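Local structure of member of DUF4221 family (Bacteroides vulgatus, 3S9J) at residues F167-L172 with K178-F183; M285-K288 with N292-P295; M31-F34 with K39-L42; L222-D227 with A311-I316. The protein is of unknown function but folds as a six-bladed beta-propeller of the DUF4221 family, and is probably made as a lipoprotein. All coordinates share one frame; numbering follows the deposited sequence.

How the interactions relate
From the N terminus, interaction 3 comes first and closes the short hairpin 31-36/39-46 of one four-stranded sheet. Interaction 1 follows and closes the hairpin 165-171/177-183 of a later sheet. Interaction 4 opens next, on strand 221-225, and closes more than 80 residues later at F313, in the turn before strand 315-321. It ties two successive sheets of the propeller together. Interaction 2 falls within that long excursion and joins two parts of the loop between strands 278-284 and 304-309. No contacts cross along the chain. Interactions 1 and 4 touch: I182 CG2 lies 3.5 Å from M223 CE, so three consecutive blades pack in series. Interactions 1 and 2 lie on opposite sides of the chain's centre.

Interaction 1: F167-L172 with K178-F183; sequences FASQDL and KWIPIF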
loop_
_atom_site.group_PDB
_atom_site.type_symbol
_atom_site.label_atom_id
_atom_site.label_comp_id
_atom_site.label_asym_id
_atom_site.label_seq_id
_atom_site.Cartn_x
_atom_site.Cartn_y
_atom_site.Cartn_z
ATOM N N PHE A 167 10.367 -9.431 -5.555
ATOM C CA PHE A 167 9.407 -9.180 -6.609
ATOM C C PHE A 167 9.415 -10.273 -7.661
ATOM O O PHE A 167 10.422 -10.961 -7.852
ATOM C CB PHE A 167 9.742 -7.861 -7.306
ATOM C CG PHE A 167 9.470 -6.655 -6.456
ATOM C CD1 PHE A 167 8.217 -6.048 -6.474
ATOM C CD2 PHE A 167 10.453 -6.136 -5.631
ATOM C CE1 PHE A 167 7.965 -4.934 -5.693
ATOM C CE2 PHE A 167 10.191 -5.034 -4.839
ATOM C CZ PHE A 167 8.956 -4.439 -4.874
ATOM N N ALA A 168 8.282 -10.418 -8.319
ATOM C CA ALA A 168 8.141 -11.231 -9.514
ATOM C C ALA A 168 7.303 -10.435 -10.488
ATOM O O ALA A 168 6.580 -9.532 -10.077
ATOM C CB ALA A 168 7.480 -12.543 -9.216
ATOM N N SER A 169 7.433 -10.746 -11.781
ATOM C CA SER A 169 6.613 -10.077 -12.792
ATOM C C SER A 169 5.884 -11.114 -13.613
ATOM O O SER A 169 6.310 -12.257 -13.681
ATOM C CB SER A 169 7.453 -9.192 -13.705
ATOM O OG SER A 169 8.283 -9.982 -14.566
ATOM N N GLN A 170 4.768 -10.711 -14.189
ATOM C CA GLN A 170 4.039 -11.546 -15.122
ATOM C C GLN A 170 3.816 -10.798 -16.417
ATOM O O GLN A 170 3.362 -9.646 -16.428
ATOM C CB GLN A 170 2.694 -11.986 -14.511
ATOM C CG GLN A 170 1.939 -12.922 -15.447
ATOM C CD GLN A 170 0.835 -13.659 -14.777
ATOM O OE1 GLN A 170 0.038 -13.059 -14.028
ATOM N NE2 GLN A 170 0.752 -14.949 -15.036
ATOM N N ASP A 171 4.134 -11.455 -17.533
ATOM C CA ASP A 171 3.997 -10.857 -18.838
ATOM C C ASP A 171 2.523 -10.858 -19.183
ATOM O O ASP A 171 1.877 -11.900 -19.181
ATOM C CB ASP A 171 4.826 -11.656 -19.845
ATOM C CG ASP A 171 4.899 -10.991 -21.181
ATOM O OD1 ASP A 171 3.865 -10.921 -21.848
ATOM O OD2 ASP A 171 5.965 -10.466 -21.542
ATOM N N LEU A 172 1.987 -9.692 -19.526
ATOM C CA LEU A 172 0.555 -9.572 -19.804
ATOM C C LEU A 172 0.153 -10.098 -21.199
ATOM O O LEU A 172 -1.022 -10.216 -21.511
ATOM C CB LEU A 172 0.133 -8.114 -19.624
ATOM C CG LEU A 172 0.317 -7.568 -18.195
ATOM C CD1 LEU A 172 0.134 -6.055 -18.167
ATOM C CD2 LEU A 172 -0.639 -8.282 -17.214
ATOM N N LYS A 178 8.395 -14.236 -14.128
ATOM C CA LYS A 178 9.831 -14.150 -13.938
ATOM C C LYS A 178 10.122 -13.679 -12.521
ATOM O O LYS A 178 9.432 -12.806 -11.998
ATOM C CB LYS A 178 10.465 -13.128 -14.878
ATOM C CG LYS A 178 10.212 -13.357 -16.339
ATOM C CD LYS A 178 10.998 -12.364 -17.175
ATOM C CE LYS A 178 10.264 -12.025 -18.485
ATOM N NZ LYS A 178 9.424 -10.810 -18.357
ATOM N N TRP A 179 11.145 -14.252 -11.906
ATOM C CA TRP A 179 11.632 -13.733 -10.629
ATOM C C TRP A 179 12.518 -12.534 -10.954
ATOM O O TRP A 179 13.329 -12.594 -11.880
ATOM C CB TRP A 179 12.535 -14.737 -9.914
ATOM C CG TRP A 179 11.914 -15.962 -9.348
ATOM C CD1 TRP A 179 12.217 -17.256 -9.680
ATOM C CD2 TRP A 179 10.945 -16.029 -8.305
ATOM N NE1 TRP A 179 11.483 -18.125 -8.916
ATOM C CE2 TRP A 179 10.701 -17.403 -8.054
ATOM C CE3 TRP A 179 10.277 -15.065 -7.532
ATOM C CZ2 TRP A 179 9.794 -17.837 -7.084
ATOM C CZ3 TRP A 179 9.377 -15.496 -6.582
ATOM C CH2 TRP A 179 9.146 -16.877 -6.360
ATOM N N ILE A 180 12.390 -11.469 -10.193
ATOM C CA ILE A 180 13.157 -10.255 -10.406
ATOM C C ILE A 180 14.340 -10.296 -9.432
ATOM O O ILE A 180 14.133 -10.622 -8.265
ATOM C CB ILE A 180 12.292 -9.020 -10.160
ATOM C CG1 ILE A 180 11.012 -9.107 -11.031
ATOM C CG2 ILE A 180 13.080 -7.752 -10.477
ATOM C CD1 ILE A 180 11.274 -9.326 -12.532
ATOM N N PRO A 181 15.563 -10.018 -9.910
ATOM C CA PRO A 181 16.748 -10.210 -9.036
ATOM C C PRO A 181 16.972 -9.062 -8.021
ATOM O O PRO A 181 18.033 -8.412 -7.984
ATOM C CB PRO A 181 17.888 -10.359 -10.044
ATOM C CG PRO A 181 17.448 -9.517 -11.201
ATOM C CD PRO A 181 15.968 -9.705 -11.296
ATOM N N ILE A 182 15.944 -8.839 -7.207
ATOM C CA ILE A 182 15.941 -7.913 -6.085
ATOM C C ILE A 182 15.579 -8.781 -4.905
ATOM O O ILE A 182 14.485 -9.346 -4.865
ATOM C CB ILE A 182 14.876 -6.827 -6.245
ATOM C CG1 ILE A 182 15.168 -5.948 -7.467
ATOM C CG2 ILE A 182 14.780 -5.921 -4.964
ATOM C CD1 ILE A 182 13.955 -5.020 -7.787
ATOM N N PHE A 183 16.513 -8.906 -3.973
ATOM C CA PHE A 183 16.430 -9.889 -2.897
ATOM C C PHE A 183 16.184 -9.203 -1.540
ATOM O O PHE A 183 16.517 -8.040 -1.346
ATOM C CB PHE A 183 17.717 -10.694 -2.857
ATOM C CG PHE A 183 17.935 -11.513 -4.109
ATOM C CD1 PHE A 183 17.308 -12.745 -4.252
ATOM C CD2 PHE A 183 18.699 -11.025 -5.157
ATOM C CE1 PHE A 183 17.477 -13.498 -5.408
ATOM C CE2 PHE A 183 18.874 -11.779 -6.312
ATOM C CZ PHE A 183 18.249 -13.007 -6.433
HETATM O O HOH W 1 7.292 -11.687 -16.659
HETATM O O HOH W 2 9.931 -8.686 -16.351
HETATM O O HOH W 3 8.535 -10.808 -20.975
#
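A168 faces W179 as a non-hydrogen-bonded antiparallel pair, and S169 with K178 forms the hydrogen-bonded pair beside it. S169 N gives to K178 O at 2.9 Å, in the carbonyl plane. K178 N gives to S169 O in return. Further along, I180 N reaches F167 O at 3.1 Å, but its donor sits 38° above the carbonyl plane. On the face that carries F167, S169 and I180, the CB atoms of F167 and I180 lie 4.0 Å apart. In I180, chi1 puts CG1 anti to the carbonyl carbon, and the turn at chi2 (-54°) brings CD1 to S169 OG at 3.7 Å. On the other face, A168 CB comes to W179 CE3 at 4.1 Å. The long arm of K178 works through water. Two waters each join its NZ to S169 OG, and a third links NZ to D171 OD2. K178 NZ and D171 OD2 are 4.7 Å apart, too far for direct contact, and that water bridges them. Outside the pair, H165 stacks on W179 and Y203 meets F167 edge-to-face. F146 of strand 144-148 backs S169 and I180. P181 centres an inverse gamma turn, closed by I182 N to I180 O, and the chain turns a corner there. The whole is a beta hairpin, the last two strands of a four-stranded antiparallel propeller blade.

Interaction 2: M285-K288 with N292-P295; sequences MPYK and NESP
Y287 and E293 reach for each other from opposite directions and meet at their polar ends. The tyrosine begins at CB, with CG anti to the backbone N (chi1 -163°), and this aims the ring at the 292-295 segment. Of the two ring edges, CD1 and CE1 lie on the side turned from the glutamate. On the other edge, CE2 comes to E293 OE1 at 3.2 Å. CZ is next, 3.7 Å from E293 OE2. At the tip, Y287 OH gives a hydrogen bond to E293 OE2 at 2.7 Å, on the syn lone pair of that oxygen. The carboxylate carbon CD lies in the ring plane at the edge, and the two flat groups are only 28° apart. The acid therefore meets the ring edge-on. E293 OE1 is also held, by the backbone N of A290 in the same loop. P299 touches both side chains. With a phenylalanine in place of Y287, the loss of the hydroxyl would probably leave E293 OE2 without its donor and the carboxylate more free to turn. The contact is small and lies at the surface, in the loop between strands 278-284 and 304-309. One carboxylate accepts a hydroxyl on one oxygen and an amide on the other, an arrangement consistent with an ionised E293.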
loop_
_atom_site.group_PDB
_atom_site.type_symbol
_atom_site.label_atom_id
_atom_site.label_comp_id
_atom_site.label_asym_id
_atom_site.label_seq_id
_atom_site.Cartn_x
_atom_site.Cartn_y
_atom_site.Cartn_z
HETATM N N MSE A 285 3.915 5.754 15.712
HETATM C CA MSE A 285 4.500 6.021 17.022
HETATM C C MSE A 285 4.253 4.865 17.967
HETATM O O MSE A 285 3.315 4.083 17.772
HETATM C CB MSE A 285 3.913 7.285 17.611
HETATM C CG MSE A 285 4.142 8.549 16.761
HETATM SE SE MSE A 285 5.989 9.021 16.516
HETATM C CE MSE A 285 6.326 8.284 14.747
ATOM N N PRO A 286 5.050 4.786 19.055
ATOM C CA PRO A 286 4.821 3.685 19.969
ATOM C C PRO A 286 3.457 3.721 20.648
ATOM O O PRO A 286 2.919 4.809 20.944
ATOM C CB PRO A 286 5.937 3.839 21.015
ATOM C CG PRO A 286 6.948 4.763 20.420
ATOM C CD PRO A 286 6.182 5.630 19.452
ATOM N N TYR A 287 2.950 2.519 20.943
ATOM C CA TYR A 287 1.651 2.348 21.562
ATOM C C TYR A 287 1.643 1.053 22.348
ATOM O O TYR A 287 2.492 0.159 22.141
ATOM C CB TYR A 287 0.639 2.252 20.416
ATOM C CG TYR A 287 -0.823 2.469 20.738
ATOM C CD1 TYR A 287 -1.355 3.721 20.728
ATOM C CD2 TYR A 287 -1.661 1.390 20.990
ATOM C CE1 TYR A 287 -2.703 3.932 20.999
ATOM C CE2 TYR A 287 -3.005 1.576 21.249
ATOM C CZ TYR A 287 -3.520 2.856 21.231
ATOM O OH TYR A 287 -4.852 3.089 21.464
ATOM N N LYS A 288 0.685 0.938 23.250
ATOM C CA LYS A 288 0.438 -0.292 23.962
ATOM C C LYS A 288 -1.042 -0.631 23.800
ATOM O O LYS A 288 -1.891 0.100 24.281
ATOM C CB LYS A 288 0.785 -0.165 25.434
ATOM C CG LYS A 288 1.151 -1.433 26.068
ATOM C CD LYS A 288 2.599 -1.889 25.642
ATOM C CE LYS A 288 2.914 -3.248 26.244
ATOM N NZ LYS A 288 4.264 -3.795 25.912
ATOM N N ASN A 292 -9.372 -3.729 25.565
ATOM C CA ASN A 292 -10.587 -3.720 24.722
ATOM C C ASN A 292 -10.287 -3.513 23.231
ATOM O O ASN A 292 -11.199 -3.512 22.397
ATOM C CB ASN A 292 -11.565 -2.673 25.255
ATOM C CG ASN A 292 -11.962 -2.926 26.715
ATOM O OD1 ASN A 292 -11.985 -4.078 27.180
ATOM N ND2 ASN A 292 -12.249 -1.847 27.449
ATOM N N GLU A 293 -9.008 -3.354 22.875
ATOM C CA GLU A 293 -8.625 -3.146 21.467
ATOM C C GLU A 293 -8.295 -4.430 20.724
ATOM O O GLU A 293 -7.640 -5.294 21.236
ATOM C CB GLU A 293 -7.436 -2.163 21.389
ATOM C CG GLU A 293 -7.759 -0.813 21.931
ATOM C CD GLU A 293 -6.615 0.149 21.880
ATOM O OE1 GLU A 293 -5.507 -0.212 22.278
ATOM O OE2 GLU A 293 -6.811 1.269 21.435
ATOM N N SER A 294 -8.689 -4.535 19.447
ATOM C CA SER A 294 -8.335 -5.712 18.665
ATOM C C SER A 294 -6.844 -5.863 18.402
ATOM O O SER A 294 -6.194 -4.910 17.971
ATOM C CB SER A 294 -9.049 -5.682 17.289
ATOM O OG SER A 294 -8.440 -6.644 16.458
ATOM N N PRO A 295 -6.298 -7.073 18.552
ATOM C CA PRO A 295 -4.919 -7.349 18.234
ATOM C C PRO A 295 -4.590 -7.322 16.752
ATOM O O PRO A 295 -3.424 -7.218 16.394
ATOM C CB PRO A 295 -4.693 -8.760 18.774
ATOM C CG PRO A 295 -6.024 -9.257 19.194
ATOM C CD PRO A 295 -7.028 -8.254 19.047
#

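Interaction 3: M31-F34 with K39-L42; sequences MFQF and KEYL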
loop_
_atom_site.group_PDB
_atom_site.type_symbol
_atom_site.label_atom_id
_atom_site.label_comp_id
_atom_site.label_asym_id
_atom_site.label_seq_id
_atom_site.Cartn_x
_atom_site.Cartn_y
_atom_site.Cartn_z
HETATM N N MSE A 31 -7.318 1.447 -3.084
HETATM C CA MSE A 31 -7.777 2.729 -3.618
HETATM C C MSE A 31 -6.569 3.499 -4.117
HETATM O O MSE A 31 -5.587 3.648 -3.414
HETATM C CB MSE A 31 -8.550 3.594 -2.593
HETATM C CG MSE A 31 -8.067 3.600 -1.239
HETATM SE SE MSE A 31 -8.835 5.291 -0.455
HETATM C CE MSE A 31 -7.112 6.259 -0.628
ATOM N N PHE A 32 -6.648 3.934 -5.367
ATOM C CA PHE A 32 -5.539 4.608 -6.024
ATOM C C PHE A 32 -6.021 5.796 -6.824
ATOM O O PHE A 32 -7.002 5.710 -7.550
ATOM C CB PHE A 32 -4.868 3.666 -7.006
ATOM C CG PHE A 32 -4.264 2.421 -6.369
ATOM C CD1 PHE A 32 -3.171 2.528 -5.542
ATOM C CD2 PHE A 32 -4.823 1.164 -6.596
ATOM C CE1 PHE A 32 -2.615 1.386 -4.957
ATOM C CE2 PHE A 32 -4.265 0.023 -6.061
ATOM C CZ PHE A 32 -3.147 0.133 -5.212
ATOM N N GLN A 33 -5.285 6.890 -6.746
ATOM C CA GLN A 33 -5.551 8.056 -7.579
ATOM C C GLN A 33 -5.009 7.784 -8.989
ATOM O O GLN A 33 -3.946 7.168 -9.167
ATOM C CB GLN A 33 -4.916 9.304 -6.947
ATOM C CG GLN A 33 -5.209 10.623 -7.633
ATOM C CD GLN A 33 -4.177 11.020 -8.694
ATOM O OE1 GLN A 33 -3.359 10.202 -9.109
ATOM N NE2 GLN A 33 -4.220 12.292 -9.129
ATOM N N PHE A 34 -5.738 8.294 -9.983
ATOM C CA PHE A 34 -5.325 8.219 -11.376
ATOM C C PHE A 34 -5.908 9.386 -12.174
ATOM O O PHE A 34 -6.844 10.038 -11.730
ATOM C CB PHE A 34 -5.711 6.879 -12.000
ATOM C CG PHE A 34 -7.183 6.698 -12.233
ATOM C CD1 PHE A 34 -8.007 6.282 -11.217
ATOM C CD2 PHE A 34 -7.736 6.901 -13.488
ATOM C CE1 PHE A 34 -9.359 6.117 -11.410
ATOM C CE2 PHE A 34 -9.082 6.730 -13.710
ATOM C CZ PHE A 34 -9.916 6.313 -12.663
ATOM N N LYS A 39 -8.727 14.740 -16.183
ATOM C CA LYS A 39 -9.211 14.924 -14.808
ATOM C C LYS A 39 -8.624 13.853 -13.882
ATOM O O LYS A 39 -8.186 12.793 -14.329
ATOM C CB LYS A 39 -10.747 14.842 -14.767
ATOM C CG LYS A 39 -11.484 16.156 -15.068
ATOM C CD LYS A 39 -13.005 15.953 -15.225
ATOM C CE LYS A 39 -13.645 15.127 -14.086
ATOM N NZ LYS A 39 -14.170 15.935 -12.933
ATOM N N GLU A 40 -8.609 14.129 -12.574
ATOM C CA GLU A 40 -8.152 13.134 -11.624
ATOM C C GLU A 40 -9.347 12.463 -10.929
ATOM O O GLU A 40 -10.358 13.097 -10.579
ATOM C CB GLU A 40 -7.160 13.670 -10.575
ATOM C CG GLU A 40 -7.640 14.894 -9.839
ATOM C CD GLU A 40 -6.793 15.280 -8.628
ATOM O OE1 GLU A 40 -5.873 14.533 -8.218
ATOM O OE2 GLU A 40 -7.067 16.362 -8.084
ATOM N N TYR A 41 -9.159 11.187 -10.664
ATOM C CA TYR A 41 -10.149 10.337 -10.067
ATOM C C TYR A 41 -9.511 9.481 -8.968
ATOM O O TYR A 41 -8.293 9.315 -8.918
ATOM C CB TYR A 41 -10.752 9.406 -11.129
ATOM C CG TYR A 41 -11.463 10.137 -12.233
ATOM C CD1 TYR A 41 -12.787 10.486 -12.110
ATOM C CD2 TYR A 41 -10.798 10.460 -13.413
ATOM C CE1 TYR A 41 -13.447 11.201 -13.098
ATOM C CE2 TYR A 41 -11.448 11.157 -14.416
ATOM C CZ TYR A 41 -12.773 11.516 -14.250
ATOM O OH TYR A 41 -13.438 12.204 -15.228
ATOM N N LEU A 42 -10.369 8.906 -8.132
ATOM C CA LEU A 42 -9.957 7.864 -7.209
ATOM C C LEU A 42 -10.627 6.542 -7.606
ATOM O O LEU A 42 -11.855 6.420 -7.630
ATOM C CB LEU A 42 -10.274 8.269 -5.747
ATOM C CG LEU A 42 -9.732 7.394 -4.622
ATOM C CD1 LEU A 42 -8.209 7.364 -4.654
ATOM C CD2 LEU A 42 -10.256 7.839 -3.208
#
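F34 and Y41 form the tight part of this contact. Their backbones exchange two bonds: F34 N to Y41 O at 3.0 Å and Y41 N to F34 O at 2.8 Å. The ring of F34 folds back over the partner strand, because CG sits between the backbone N and the carbonyl carbon (chi1 71°). Y41 CB then lies over one face of that ring, 3.6 Å from F34 CZ, as a CH-pi contact. P86 and D89 also touch F34. The rings themselves meet loosely. Their planes are 29° apart, but they are slid so far that they barely overlap, and the Y41 ring leads away from the partner strand. A glycerol, probably from the crystallisation liquor, lies about 4 Å from its side chain. On the other face, Q33 NE2 gives to E40 OE1 at 2.9 Å, in the plane of the amide and on the anti lone pair of the acid. The amide and carboxylate planes stand at 84°. This link has outside partners: Q33 OE1 takes K274 NZ, Q33 NE2 also bonds Y275 OH, and E40 OE1 takes R335 N. This is a beta hairpin, the first two strands of a four-stranded antiparallel propeller blade.

Interaction 4: L222-D227 with A311-I316; sequences LMVTDD and ADFEII
Two successive blades of the beta-propeller pack together here, with L222 and V224 of strand 221-225 set against F313. F313 sits in the turn that joins strands 304-309 and 315-321 of the next sheet. No hydrogen bond crosses this contact, which is wholly apolar. F313 reaches out from the turn with CG anti to its carbonyl carbon (chi1 -60°), and its far end meets V224. The two side chains come from opposite directions. L222 adds a lighter touch: its CD1 is 4.3 Å from F313 CD1 and meets the ring at a slant. All three residues are buried. Aromatic neighbours hold the ring further, since Y234 and Y279 both stack with it, and V213 of strand 211-216 touches it as well. Y234 lies on strand 231-235 of the first sheet and Y279 on strand 278-284 of the second, so aromatic groups of both blades grip one ring. With an alanine in place of F313, a gap would probably open against V224 and L222, and Y234 and Y279 would lose the ring they stack with. The closest approach is by one methyl. V224 CG2 stands over a face of F313, 3.7 Å from CZ and offset toward the rim. V224 CG1 reaches the same ring at F313 CE2, 4.1 Å away.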
loop_
_atom_site.group_PDB
_atom_site.type_symbol
_atom_site.label_atom_id
_atom_site.label_comp_id
_atom_site.label_asym_id
_atom_site.label_seq_id
_atom_site.Cartn_x
_atom_site.Cartn_y
_atom_site.Cartn_z
ATOM N N LEU A 222 15.432 3.395 3.392
ATOM C CA LEU A 222 14.750 3.050 2.144
ATOM C C LEU A 222 15.721 2.426 1.147
ATOM O O LEU A 222 16.881 2.820 1.052
ATOM C CB LEU A 222 14.151 4.296 1.491
ATOM C CG LEU A 222 13.050 5.029 2.240
ATOM C CD1 LEU A 222 12.707 6.330 1.486
ATOM C CD2 LEU A 222 11.816 4.098 2.404
HETATM N N MSE A 223 15.194 1.488 0.362
HETATM C CA MSE A 223 15.930 0.780 -0.668
HETATM C C MSE A 223 15.458 1.314 -2.002
HETATM O O MSE A 223 14.246 1.433 -2.239
HETATM C CB MSE A 223 15.577 -0.701 -0.564
HETATM C CG MSE A 223 16.456 -1.624 -1.320
HETATM SE SE MSE A 223 15.590 -3.358 -1.370
HETATM C CE MSE A 223 14.618 -3.062 -2.992
ATOM N N VAL A 224 16.408 1.646 -2.877
ATOM C CA VAL A 224 16.091 2.254 -4.163
ATOM C C VAL A 224 16.854 1.555 -5.277
ATOM O O VAL A 224 18.025 1.222 -5.123
ATOM C CB VAL A 224 16.436 3.760 -4.175
ATOM C CG1 VAL A 224 16.163 4.405 -5.572
ATOM C CG2 VAL A 224 15.726 4.498 -3.036
ATOM N N THR A 225 16.186 1.332 -6.403
ATOM C CA THR A 225 16.847 0.798 -7.581
ATOM C C THR A 225 16.234 1.383 -8.848
ATOM O O THR A 225 15.033 1.546 -8.934
ATOM C CB THR A 225 16.807 -0.758 -7.647
ATOM O OG1 THR A 225 17.525 -1.211 -8.816
ATOM C CG2 THR A 225 15.425 -1.266 -7.672
ATOM N N ASP A 226 17.090 1.712 -9.807
ATOM C CA ASP A 226 16.690 2.268 -11.111
ATOM C C ASP A 226 16.742 1.262 -12.264
ATOM O O ASP A 226 16.310 1.588 -13.385
ATOM C CB ASP A 226 17.609 3.442 -11.474
ATOM C CG ASP A 226 17.495 4.582 -10.508
ATOM O OD1 ASP A 226 16.473 4.679 -9.800
ATOM O OD2 ASP A 226 18.418 5.396 -10.460
ATOM N N ASP A 227 17.313 0.084 -12.020
ATOM C CA ASP A 227 17.454 -0.950 -13.060
ATOM C C ASP A 227 16.955 -2.324 -12.579
ATOM O O ASP A 227 17.252 -3.341 -13.187
ATOM C CB ASP A 227 18.904 -1.029 -13.547
ATOM C CG ASP A 227 19.889 -1.437 -12.456
ATOM O OD1 ASP A 227 19.508 -1.549 -11.264
ATOM O OD2 ASP A 227 21.065 -1.644 -12.804
ATOM N N ALA A 311 13.605 14.589 -4.001
ATOM C CA ALA A 311 13.849 13.610 -5.076
ATOM C C ALA A 311 15.204 12.916 -4.937
ATOM O O ALA A 311 15.425 11.851 -5.519
ATOM C CB ALA A 311 13.693 14.262 -6.455
ATOM N N ASP A 312 16.098 13.504 -4.140
ATOM C CA ASP A 312 17.396 12.913 -3.873
ATOM C C ASP A 312 17.404 12.101 -2.584
ATOM O O ASP A 312 18.458 11.686 -2.122
ATOM C CB ASP A 312 18.457 14.008 -3.796
ATOM C CG ASP A 312 18.628 14.769 -5.114
ATOM O OD1 ASP A 312 18.682 14.138 -6.194
ATOM O OD2 ASP A 312 18.730 16.007 -5.054
ATOM N N PHE A 313 16.220 11.862 -2.027
ATOM C CA PHE A 313 16.027 11.115 -0.792
ATOM C C PHE A 313 16.672 11.752 0.423
ATOM O O PHE A 313 17.106 11.054 1.338
ATOM C CB PHE A 313 16.444 9.660 -0.968
ATOM C CG PHE A 313 15.663 8.959 -2.038
ATOM C CD1 PHE A 313 14.396 8.476 -1.780
ATOM C CD2 PHE A 313 16.165 8.862 -3.319
ATOM C CE1 PHE A 313 13.668 7.847 -2.781
ATOM C CE2 PHE A 313 15.446 8.258 -4.316
ATOM C CZ PHE A 313 14.208 7.748 -4.052
ATOM N N GLU A 314 16.702 13.085 0.428
ATOM C CA GLU A 314 17.081 13.839 1.599
ATOM C C GLU A 314 15.817 14.177 2.378
ATOM O O GLU A 314 14.827 14.622 1.803
ATOM C CB GLU A 314 17.828 15.113 1.193
ATOM C CG GLU A 314 19.115 14.821 0.407
ATOM C CD GLU A 314 19.706 16.038 -0.282
ATOM O OE1 GLU A 314 18.996 17.059 -0.453
ATOM O OE2 GLU A 314 20.891 15.950 -0.671
ATOM N N ILE A 315 15.839 13.942 3.687
ATOM C CA ILE A 315 14.719 14.326 4.550
ATOM C C ILE A 315 14.651 15.856 4.643
ATOM O O ILE A 315 15.632 16.499 5.034
ATOM C CB ILE A 315 14.856 13.738 5.966
ATOM C CG1 ILE A 315 14.851 12.209 5.925
ATOM C CG2 ILE A 315 13.700 14.233 6.876
ATOM C CD1 ILE A 315 15.237 11.580 7.245
ATOM N N ILE A 316 13.517 16.434 4.257
ATOM C CA ILE A 316 13.326 17.885 4.286
ATOM C C ILE A 316 12.303 18.336 5.340
ATOM O O ILE A 316 12.164 19.526 5.608
ATOM C CB ILE A 316 13.006 18.484 2.891
ATOM C CG1 ILE A 316 11.782 17.816 2.226
ATOM C CG2 ILE A 316 14.224 18.380 2.011
ATOM C CD1 ILE A 316 11.209 18.629 1.049
#